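Local structure of alpha-1,3-glucanase (7C7D) at residues I432-Q437 with H444-T449. The protein probably hydrolyses the alpha-1,3-glycosidic bonds of alpha-1,3-glucans, as a thermostable glycosidase of family GH87. Sequence-based numbering, arbitrary orientation.
Sequences IAISNQ and HPLAGT
With CG of Leu446 anti to its own carbonyl carbon (chi1 -60°) and CG2 of Ile434 anti to its backbone N, CD1 of Leu446 meets CG2 of Ile434 at 3.8 Å, the side chains crossing at about a right angle. The contact lies in the right-handed parallel beta-helix of pectate lyase-like domains, where the chain loops from strand 432-435 to strand 449-458. Branched Ile434 suits the interior, its side chain also resting on Ile450 and Val452. Leu446 spans apolar and polar sides: its CG lies 3.3 Å from Asn436 OD1, and its methyls also approach Ser435 O. Asparagine suits position 436 because its amide offers both acceptor and donor. The N-H of Leu446 reaches Asn436 OD1 in the carbonyl plane, on a lone pair, nearly straight at 173°. Pro445 CB lies 3.4 Å from the same OD1. ND2 donates to Ser481 O and to a water. Replacing Asn436 by alanine would probably leave Leu446 N without its acceptor, and Ser481 O and the water without their donor. The short hydroxyl of Ser435 accepts from Gln437 N, an ST turn. The water bridges the segments, lying 2.9 Å from Asn436 ND2 and donating to Leu446 O at 2.7 Å.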
ATOM      1  N   ILE A 432       4.093   9.839  -3.327  1.00  9.66           N
ATOM      2  CA  ILE A 432       3.177  10.604  -2.490  1.00 10.16           C
ATOM      3  C   ILE A 432       2.533  11.684  -3.348  1.00  9.79           C
ATOM      4  O   ILE A 432       3.227  12.400  -4.081  1.00 10.76           O
ATOM      5  CB  ILE A 432       3.899  11.256  -1.293  1.00 10.53           C
ATOM      6  CG1 ILE A 432       4.409  10.190  -0.322  1.00 10.64           C
ATOM      7  CG2 ILE A 432       2.985  12.251  -0.581  1.00 12.64           C
ATOM      8  CD1 ILE A 432       5.345  10.723   0.767  1.00 11.40           C
ATOM      9  N   ALA A 433       1.210  11.817  -3.244  1.00  9.68           N
ATOM     10  CA  ALA A 433       0.475  12.906  -3.870  1.00  9.79           C
ATOM     11  C   ALA A 433      -0.263  13.703  -2.802  1.00 10.05           C
ATOM     12  O   ALA A 433      -1.004  13.131  -1.996  1.00 10.35           O
ATOM     13  CB  ALA A 433      -0.526  12.363  -4.889  1.00 10.94           C
ATOM     14  N   ILE A 434      -0.041  15.019  -2.794  1.00  9.86           N
ATOM     15  CA  ILE A 434      -0.767  15.962  -1.947  1.00 10.41           C
ATOM     16  C   ILE A 434      -1.617  16.786  -2.906  1.00 10.42           C
ATOM     17  O   ILE A 434      -1.071  17.529  -3.731  1.00 11.45           O
ATOM     18  CB  ILE A 434       0.191  16.857  -1.142  1.00 11.54           C
ATOM     19  CG1 ILE A 434       1.199  16.022  -0.334  1.00 11.20           C
ATOM     20  CG2 ILE A 434      -0.599  17.849  -0.263  1.00 12.91           C
ATOM     21  CD1 ILE A 434       0.575  15.054   0.661  1.00 11.43           C
ATOM     22  N   SER A 435      -2.939  16.619  -2.863  1.00 10.54           N
ATOM     23  CA  SER A 435      -3.749  16.962  -4.024  1.00 11.90           C
ATOM     24  C   SER A 435      -5.066  17.637  -3.664  1.00 11.08           C
ATOM     25  O   SER A 435      -5.708  17.308  -2.660  1.00 12.09           O
ATOM     26  CB  SER A 435      -4.046  15.693  -4.816  1.00 12.14           C
ATOM     27  OG  SER A 435      -4.881  15.990  -5.912  1.00 13.33           O
ATOM     28  N   ASN A 436      -5.477  18.564  -4.537  1.00 11.33           N
ATOM     29  CA  ASN A 436      -6.809  19.161  -4.529  1.00 12.77           C
ATOM     30  C   ASN A 436      -7.695  18.625  -5.658  1.00 13.39           C
ATOM     31  O   ASN A 436      -8.618  19.311  -6.111  1.00 14.91           O
ATOM     32  CB  ASN A 436      -6.731  20.688  -4.567  1.00 12.77           C
ATOM     33  CG  ASN A 436      -6.591  21.300  -3.183  1.00 12.83           C
ATOM     34  OD1 ASN A 436      -6.957  20.683  -2.178  1.00 13.41           O
ATOM     35  ND2 ASN A 436      -6.076  22.531  -3.122  1.00 13.12           N
ATOM     36  N   GLN A 437      -7.430  17.406  -6.129  1.00 13.34           N
ATOM     37  CA  GLN A 437      -8.309  16.742  -7.092  1.00 13.84           C
ATOM     38  C   GLN A 437      -9.542  16.238  -6.352  1.00 15.12           C
ATOM     39  O   GLN A 437      -9.432  15.429  -5.425  1.00 16.17           O
ATOM     40  CB  GLN A 437      -7.567  15.587  -7.764  1.00 14.31           C
ATOM     41  CG  GLN A 437      -8.349  14.942  -8.907  1.00 15.68           C
ATOM     42  CD  GLN A 437      -7.512  13.996  -9.750  1.00 16.02           C
ATOM     43  OE1 GLN A 437      -6.374  13.678  -9.410  1.00 17.52           O
ATOM     44  NE2 GLN A 437      -8.086  13.523 -10.855  1.00 17.92           N
ATOM     45  N   HIS A 444     -13.644  18.829   0.334  1.00 16.93           N
ATOM     46  CA  HIS A 444     -13.015  19.811   1.219  1.00 16.05           C
ATOM     47  C   HIS A 444     -11.538  19.926   0.886  1.00 14.95           C
ATOM     48  O   HIS A 444     -10.749  19.035   1.243  1.00 14.91           O
ATOM     49  CB  HIS A 444     -13.227  19.406   2.671  1.00 17.93           C
ATOM     50  CG  HIS A 444     -14.666  19.445   3.062  1.00 20.83           C
ATOM     51  ND1 HIS A 444     -15.241  20.540   3.668  1.00 23.03           N
ATOM     52  CD2 HIS A 444     -15.668  18.554   2.862  1.00 22.00           C
ATOM     53  CE1 HIS A 444     -16.529  20.310   3.854  1.00 22.60           C
ATOM     54  NE2 HIS A 444     -16.814  19.113   3.375  1.00 23.82           N
ATOM     55  N   PRO A 445     -11.121  20.990   0.204  1.00 14.41           N
ATOM     56  CA  PRO A 445      -9.722  21.100  -0.228  1.00 14.31           C
ATOM     57  C   PRO A 445      -8.756  21.204   0.944  1.00 13.49           C
ATOM     58  O   PRO A 445      -9.135  21.431   2.095  1.00 14.16           O
ATOM     59  CB  PRO A 445      -9.706  22.381  -1.066  1.00 16.46           C
ATOM     60  CG  PRO A 445     -11.124  22.608  -1.461  1.00 17.92           C
ATOM     61  CD  PRO A 445     -11.960  22.073  -0.338  1.00 16.63           C
ATOM     62  N   LEU A 446      -7.473  21.026   0.619  1.00 13.11           N
ATOM     63  CA  LEU A 446      -6.415  21.071   1.621  1.00 12.83           C
ATOM     64  C   LEU A 446      -6.499  22.352   2.443  1.00 12.65           C
ATOM     65  O   LEU A 446      -6.691  23.448   1.903  1.00 13.69           O
ATOM     66  CB  LEU A 446      -5.055  21.013   0.924  1.00 12.57           C
ATOM     67  CG  LEU A 446      -4.785  19.759   0.086  1.00 12.38           C
ATOM     68  CD1 LEU A 446      -3.672  20.024  -0.922  1.00 13.39           C
ATOM     69  CD2 LEU A 446      -4.436  18.568   0.968  1.00 12.50           C
ATOM     70  N   ALA A 447      -6.358  22.207   3.761  1.00 13.41           N
ATOM     71  CA  ALA A 447      -6.435  23.347   4.664  1.00 13.45           C
ATOM     72  C   ALA A 447      -5.480  23.141   5.833  1.00 12.87           C
ATOM     73  O   ALA A 447      -5.115  22.014   6.181  1.00 13.73           O
ATOM     74  CB  ALA A 447      -7.858  23.569   5.194  1.00 15.22           C
ATOM     75  N   GLY A 448      -5.107  24.253   6.457  1.00 14.31           N
ATOM     76  CA  GLY A 448      -4.217  24.190   7.607  1.00 14.85           C
ATOM     77  C   GLY A 448      -2.803  23.912   7.166  1.00 14.53           C
ATOM     78  O   GLY A 448      -2.278  24.580   6.270  1.00 15.93           O
ATOM     79  N   THR A 449      -2.180  22.915   7.787  1.00 14.06           N
ATOM     80  CA  THR A 449      -0.807  22.532   7.493  1.00 14.25           C
ATOM     81  C   THR A 449      -0.783  21.072   7.078  1.00 13.73           C
ATOM     82  O   THR A 449      -1.344  20.214   7.766  1.00 15.78           O
ATOM     83  CB  THR A 449       0.073  22.725   8.728  1.00 17.39           C
ATOM     84  OG1 THR A 449       0.007  24.092   9.143  1.00 19.46           O
ATOM     85  CG2 THR A 449       1.527  22.372   8.430  1.00 19.42           C
TER
HETATM   86  O   HOH W   1      -6.290  24.140  -0.709  1.00 15.02           O